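Local coordinates for protein putative glutathionylspermidine synthase (PDB 3N6X) that is probably an ATP-grasp ligase of the circularly permuted type, possibly a glutathionylspermidine synthase, at residues A[322-327]-A[344-349]; A[364-369]-A[406-411]. All coordinates share one frame; numbering follows the deposited sequence.

Contact 1 of 2, residues A[322-327]-A[344-349]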
loop_
_atom_site.group_PDB
_atom_site.type_symbol
_atom_site.label_atom_id
_atom_site.label_comp_id
_atom_site.label_asym_id
_atom_site.label_seq_id
_atom_site.Cartn_x
_atom_site.Cartn_y
_atom_site.Cartn_z
ATOM N N ASP A 322 -10.447 9.393 -9.082
ATOM C CA ASP A 322 -10.629 10.711 -9.698
ATOM C C ASP A 322 -9.719 11.799 -9.125
ATOM O O ASP A 322 -9.548 12.848 -9.759
ATOM C CB ASP A 322 -12.096 11.149 -9.650
ATOM C CG ASP A 322 -13.014 10.337 -10.551
ATOM O OD1 ASP A 322 -12.552 9.895 -11.639
ATOM O OD2 ASP A 322 -14.192 10.168 -10.192
ATOM N N THR A 323 -9.149 11.577 -7.929
ATOM C CA THR A 323 -8.264 12.580 -7.314
ATOM C C THR A 323 -6.808 12.304 -7.667
ATOM O O THR A 323 -6.011 13.232 -7.738
ATOM C CB THR A 323 -8.498 12.652 -5.805
ATOM O OG1 THR A 323 -9.892 12.789 -5.566
ATOM C CG2 THR A 323 -7.776 13.807 -5.159
ATOM N N TYR A 324 -6.476 11.022 -7.903
ATOM C CA TYR A 324 -5.137 10.536 -8.233
ATOM C C TYR A 324 -4.423 11.411 -9.271
ATOM O O TYR A 324 -3.220 11.669 -9.148
ATOM C CB TYR A 324 -5.220 9.063 -8.721
ATOM C CG TYR A 324 -3.938 8.544 -9.341
ATOM C CD1 TYR A 324 -2.883 8.095 -8.544
ATOM C CD2 TYR A 324 -3.777 8.499 -10.723
ATOM C CE1 TYR A 324 -1.705 7.608 -9.112
ATOM C CE2 TYR A 324 -2.595 8.033 -11.302
ATOM C CZ TYR A 324 -1.567 7.576 -10.495
ATOM O OH TYR A 324 -0.403 7.133 -11.070
ATOM N N ILE A 325 -5.165 11.883 -10.277
ATOM C CA ILE A 325 -4.588 12.653 -11.372
ATOM C C ILE A 325 -4.086 14.048 -10.962
ATOM O O ILE A 325 -3.279 14.639 -11.680
ATOM C CB ILE A 325 -5.538 12.666 -12.599
ATOM C CG1 ILE A 325 -6.852 13.422 -12.285
ATOM C CG2 ILE A 325 -5.818 11.202 -13.093
ATOM C CD1 ILE A 325 -7.700 13.779 -13.526
ATOM N N TYR A 326 -4.531 14.558 -9.793
ATOM C CA TYR A 326 -4.135 15.892 -9.309
ATOM C C TYR A 326 -2.942 15.879 -8.363
ATOM O O TYR A 326 -2.467 16.943 -7.972
ATOM C CB TYR A 326 -5.334 16.604 -8.653
ATOM C CG TYR A 326 -6.522 16.721 -9.582
ATOM C CD1 TYR A 326 -6.480 17.549 -10.701
ATOM C CD2 TYR A 326 -7.677 15.971 -9.368
ATOM C CE1 TYR A 326 -7.557 17.626 -11.586
ATOM C CE2 TYR A 326 -8.762 16.049 -10.237
ATOM C CZ TYR A 326 -8.688 16.858 -11.358
ATOM O OH TYR A 326 -9.754 16.933 -12.214
ATOM N N VAL A 327 -2.455 14.687 -7.986
ATOM C CA VAL A 327 -1.357 14.558 -7.023
ATOM C C VAL A 327 -0.086 15.334 -7.428
ATOM O O VAL A 327 0.371 16.148 -6.627
ATOM C CB VAL A 327 -1.100 13.093 -6.552
ATOM C CG1 VAL A 327 0.032 13.043 -5.528
ATOM C CG2 VAL A 327 -2.367 12.500 -5.960
ATOM N N VAL A 344 1.186 7.816 -13.400
ATOM C CA VAL A 344 1.006 7.103 -14.657
ATOM C C VAL A 344 -0.185 7.786 -15.362
ATOM O O VAL A 344 -1.191 8.029 -14.695
ATOM C CB VAL A 344 0.729 5.584 -14.395
ATOM C CG1 VAL A 344 0.431 4.834 -15.693
ATOM C CG2 VAL A 344 1.890 4.939 -13.660
ATOM N N PRO A 345 -0.107 8.143 -16.680
ATOM C CA PRO A 345 -1.297 8.717 -17.346
ATOM C C PRO A 345 -2.476 7.761 -17.182
ATOM O O PRO A 345 -2.324 6.549 -17.395
ATOM C CB PRO A 345 -0.856 8.861 -18.808
ATOM C CG PRO A 345 0.640 8.880 -18.753
ATOM C CD PRO A 345 1.006 7.965 -17.635
ATOM N N THR A 346 -3.572 8.257 -16.607
ATOM C CA THR A 346 -4.703 7.397 -16.277
ATOM C C THR A 346 -5.980 7.932 -16.845
ATOM O O THR A 346 -6.292 9.110 -16.675
ATOM C CB THR A 346 -4.789 7.168 -14.755
ATOM O OG1 THR A 346 -3.504 6.809 -14.278
ATOM C CG2 THR A 346 -5.785 6.070 -14.378
ATOM N N TYR A 347 -6.728 7.065 -17.526
ATOM C CA TYR A 347 -8.010 7.415 -18.127
ATOM C C TYR A 347 -9.120 6.975 -17.211
ATOM O O TYR A 347 -9.082 5.857 -16.723
ATOM C CB TYR A 347 -8.156 6.722 -19.496
ATOM C CG TYR A 347 -7.085 7.116 -20.489
ATOM C CD1 TYR A 347 -7.226 8.253 -21.282
ATOM C CD2 TYR A 347 -5.934 6.348 -20.647
ATOM C CE1 TYR A 347 -6.262 8.600 -22.226
ATOM C CE2 TYR A 347 -4.954 6.696 -21.577
ATOM C CZ TYR A 347 -5.112 7.838 -22.347
ATOM O OH TYR A 347 -4.122 8.231 -23.221
ATOM N N GLN A 348 -10.093 7.852 -16.938
ATOM C CA GLN A 348 -11.255 7.480 -16.114
ATOM C C GLN A 348 -12.439 7.246 -17.049
ATOM O O GLN A 348 -12.963 8.197 -17.625
ATOM C CB GLN A 348 -11.583 8.564 -15.064
ATOM C CG GLN A 348 -10.524 8.711 -13.951
ATOM C CD GLN A 348 -9.313 9.480 -14.438
ATOM O OE1 GLN A 348 -9.429 10.574 -15.011
ATOM N NE2 GLN A 348 -8.132 8.879 -14.314
ATOM N N LEU A 349 -12.819 5.966 -17.249
ATOM C CA LEU A 349 -13.887 5.581 -18.191
ATOM C C LEU A 349 -15.264 6.108 -17.811
ATOM O O LEU A 349 -16.176 6.066 -18.624
ATOM C CB LEU A 349 -13.892 4.061 -18.464
ATOM C CG LEU A 349 -12.793 3.563 -19.422
ATOM C CD1 LEU A 349 -11.420 3.574 -18.762
ATOM C CD2 LEU A 349 -13.087 2.201 -19.904
#
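Tyr-324 and Val-344 meet where the chain passes from the large mixed sheet into the small four-stranded antiparallel sheet of this ATP-grasp fold; strand 342-343 belongs to the first sheet and strand 347-348 to the second. The one cross-segment hydrogen bond runs from Val-344 N to Tyr-324 OH at 2.9 Å, and its N-H...O angle of 171° makes it almost straight. The same hydroxyl bonds Val-159 O on strand 157-163, so this buried oxygen ties the helix-like turn of 322-326 to two neighbours. A chi1 of 169°, which sets CG opposite the backbone N, brings the hydroxyl to Val-344 N. Val-344 O lies at the ring edge, near its plane, while Thr-346 OG1 approaches CE2 obliquely at 3.3 Å. That OG1 is held by an intrasegment bond of 2.6 Å to Val-344 O, donated from above the carbonyl plane. Further along, Gln-348 is bent at chi2, which brings NE2 to Thr-346 O for a weak bond of 3.0 Å; the other end of the amide, OE1, accepts a hydrogen bond from Lys-351 NZ. Ile-325 packs against this amide, its CG2 lying 3.5 Å from NE2 and its CD1 3.9 Å from OE1. Asp-322 and Gln-348 run past each other in opposite directions, their carboxylate and amide planes 86° apart, with Asp-322 OD1 set 3.3 Å from Gln-348 CG.

Contact 2 of 2, residues A[364-369]-A[406-411]; sequences ELVVKE and QPTLAL
Val-366 N donates to Gln-406 O at 2.8 Å, the shortest direct polar bond between segments 364-369 and 406-411, and the donor sits nearly in line with the C=O bond. The return bond, Gln-406 N to Val-366 O at 2.9 Å, lies in the carbonyl plane. Together they define Val-366 and Gln-406 as an antiparallel hydrogen-bonded pair, whose side chains share one face of the sheet. On this face Lys-368, in a stretched-out chain, reaches across obliquely, and its NZ bonds Gln-406 OE1 at 2.9 Å, approaching from above the carbonyl plane, 36° out of it. With an alanine here in place of Lys-368, Gln-406 OE1 would probably be left without its ammonium mate, and the amide would be less firmly fixed. The next pair, Leu-365 with Pro-407, is non-hydrogen-bonded, and its side chains diverge; Leu-365 CD2 still packs 3.8 Å from Pro-407 CA. Beyond it the chains stay linked through a water that donates to Glu-364 O at 2.6 Å and accepts from Thr-408 N. Thr-408 OG1 adds a weak bond to Glu-364 O and lies 3.2 Å from Val-366 CG2, the two side chains crossing at about a right angle. The ladder joins the two inner strands of the four-stranded antiparallel sheet, an element consistent with the small lid-like subdomain of ATP-grasp enzymes.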
loop_
_atom_site.group_PDB
_atom_site.type_symbol
_atom_site.label_atom_id
_atom_site.label_comp_id
_atom_site.label_asym_id
_atom_site.label_seq_id
_atom_site.Cartn_x
_atom_site.Cartn_y
_atom_site.Cartn_z
ATOM N N GLU A 364 -3.893 -1.358 -27.011
ATOM C CA GLU A 364 -2.628 -0.717 -26.630
ATOM C C GLU A 364 -2.592 -0.379 -25.140
ATOM O O GLU A 364 -1.561 0.081 -24.636
ATOM C CB GLU A 364 -2.425 0.572 -27.442
ATOM C CG GLU A 364 -2.199 0.351 -28.924
ATOM C CD GLU A 364 -2.484 1.581 -29.763
ATOM O OE1 GLU A 364 -1.720 2.568 -29.653
ATOM O OE2 GLU A 364 -3.489 1.568 -30.512
ATOM N N LEU A 365 -3.713 -0.592 -24.438
ATOM C CA LEU A 365 -3.862 -0.164 -23.051
ATOM C C LEU A 365 -4.103 -1.292 -22.086
ATOM O O LEU A 365 -4.361 -2.428 -22.494
ATOM C CB LEU A 365 -5.014 0.867 -22.937
ATOM C CG LEU A 365 -4.929 2.094 -23.836
ATOM C CD1 LEU A 365 -6.260 2.802 -23.902
ATOM C CD2 LEU A 365 -3.836 3.046 -23.375
ATOM N N VAL A 366 -4.053 -0.960 -20.777
ATOM C CA VAL A 366 -4.352 -1.861 -19.674
ATOM C C VAL A 366 -5.589 -1.311 -18.993
ATOM O O VAL A 366 -5.584 -0.162 -18.549
ATOM C CB VAL A 366 -3.157 -1.976 -18.674
ATOM C CG1 VAL A 366 -3.569 -2.730 -17.409
ATOM C CG2 VAL A 366 -1.956 -2.642 -19.332
ATOM N N VAL A 367 -6.659 -2.099 -18.938
ATOM C CA VAL A 367 -7.908 -1.645 -18.325
ATOM C C VAL A 367 -8.160 -2.416 -17.058
ATOM O O VAL A 367 -7.964 -3.623 -17.039
ATOM C CB VAL A 367 -9.113 -1.711 -19.314
ATOM C CG1 VAL A 367 -10.342 -1.026 -18.730
ATOM C CG2 VAL A 367 -8.745 -1.102 -20.663
ATOM N N LYS A 368 -8.519 -1.716 -15.972
ATOM C CA LYS A 368 -8.749 -2.341 -14.672
ATOM C C LYS A 368 -10.054 -1.861 -14.100
ATOM O O LYS A 368 -10.401 -0.696 -14.279
ATOM C CB LYS A 368 -7.629 -1.966 -13.669
ATOM C CG LYS A 368 -6.200 -2.021 -14.182
ATOM C CD LYS A 368 -5.296 -1.202 -13.259
ATOM C CE LYS A 368 -3.845 -1.311 -13.627
ATOM N NZ LYS A 368 -3.004 -0.433 -12.775
ATOM N N GLU A 369 -10.728 -2.710 -13.307
ATOM C CA GLU A 369 -11.921 -2.267 -12.601
ATOM C C GLU A 369 -11.553 -1.608 -11.279
ATOM O O GLU A 369 -10.525 -1.942 -10.692
ATOM C CB GLU A 369 -12.972 -3.384 -12.419
ATOM C CG GLU A 369 -12.426 -4.796 -12.373
ATOM C CD GLU A 369 -13.490 -5.870 -12.238
ATOM O OE1 GLU A 369 -14.392 -5.930 -13.106
ATOM O OE2 GLU A 369 -13.394 -6.682 -11.288
ATOM N N GLN A 406 -4.731 2.584 -18.322
ATOM C CA GLN A 406 -3.403 3.180 -18.342
ATOM C C GLN A 406 -2.635 2.622 -19.530
ATOM O O GLN A 406 -2.933 1.513 -19.981
ATOM C CB GLN A 406 -2.653 2.852 -17.033
ATOM C CG GLN A 406 -3.198 3.577 -15.793
ATOM C CD GLN A 406 -2.682 2.986 -14.504
ATOM O OE1 GLN A 406 -2.308 1.811 -14.434
ATOM N NE2 GLN A 406 -2.715 3.773 -13.435
ATOM N N PRO A 407 -1.617 3.339 -20.050
ATOM C CA PRO A 407 -0.794 2.743 -21.110
ATOM C C PRO A 407 -0.041 1.521 -20.574
ATOM O O PRO A 407 0.242 1.465 -19.377
ATOM C CB PRO A 407 0.162 3.873 -21.489
ATOM C CG PRO A 407 0.249 4.722 -20.269
ATOM C CD PRO A 407 -1.095 4.656 -19.629
ATOM N N THR A 408 0.219 0.513 -21.432
ATOM C CA THR A 408 0.956 -0.691 -21.009
ATOM C C THR A 408 2.416 -0.317 -20.770
ATOM O O THR A 408 3.106 0.116 -21.696
ATOM C CB THR A 408 0.764 -1.853 -22.016
ATOM O OG1 THR A 408 -0.639 -2.088 -22.189
ATOM C CG2 THR A 408 1.446 -3.150 -21.555
ATOM N N LEU A 409 2.843 -0.372 -19.500
ATOM C CA LEU A 409 4.180 0.054 -19.091
ATOM C C LEU A 409 5.185 -1.077 -19.191
ATOM O O LEU A 409 4.833 -2.238 -18.945
ATOM C CB LEU A 409 4.152 0.591 -17.643
ATOM C CG LEU A 409 3.332 1.856 -17.380
ATOM C CD1 LEU A 409 3.098 2.041 -15.897
ATOM C CD2 LEU A 409 4.010 3.086 -17.956
ATOM N N ALA A 410 6.459 -0.732 -19.481
ATOM C CA ALA A 410 7.557 -1.703 -19.525
ATOM C C ALA A 410 7.950 -2.116 -18.080
ATOM O O ALA A 410 9.040 -1.770 -17.600
ATOM C CB ALA A 410 8.754 -1.106 -20.260
ATOM N N LEU A 411 7.020 -2.825 -17.382
ATOM C CA LEU A 411 7.162 -3.271 -15.987
ATOM C C LEU A 411 8.451 -4.061 -15.777
ATOM O O LEU A 411 8.691 -5.035 -16.486
ATOM C CB LEU A 411 5.920 -4.111 -15.561
ATOM C CG LEU A 411 5.817 -4.491 -14.067
ATOM C CD1 LEU A 411 6.145 -3.333 -13.193
ATOM C CD2 LEU A 411 4.437 -5.015 -13.720
HETATM O O HOH W 1 0.214 1.943 -24.265
#

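Contact 1 closes before contact 2 opens; their centres are about 13 Å apart, and strands 347-348 and 403-407 are neighbours in one antiparallel sheet. Gln-406 connects them: its NE2 probably hydrogen-bonds Thr-346 OG1 at 3.2 Å, so its amide spans from contact 1 to the lysine of contact 2. The segments also pack together, with Val-344 CG1 3.8 Å from Gln-406 CD and Pro-345 O 3.2 Å from Pro-407 CD. Contact 1 joins edge strand 347-348 and its lead-in to loop 322-327, while contact 2 pairs the two inner strands. Glycerol, probably from crystallisation, lies about 4 Å from the Ile-325 side chain, and glycerol bonds weakly to Val-344 O; such molecules can mark a pocket.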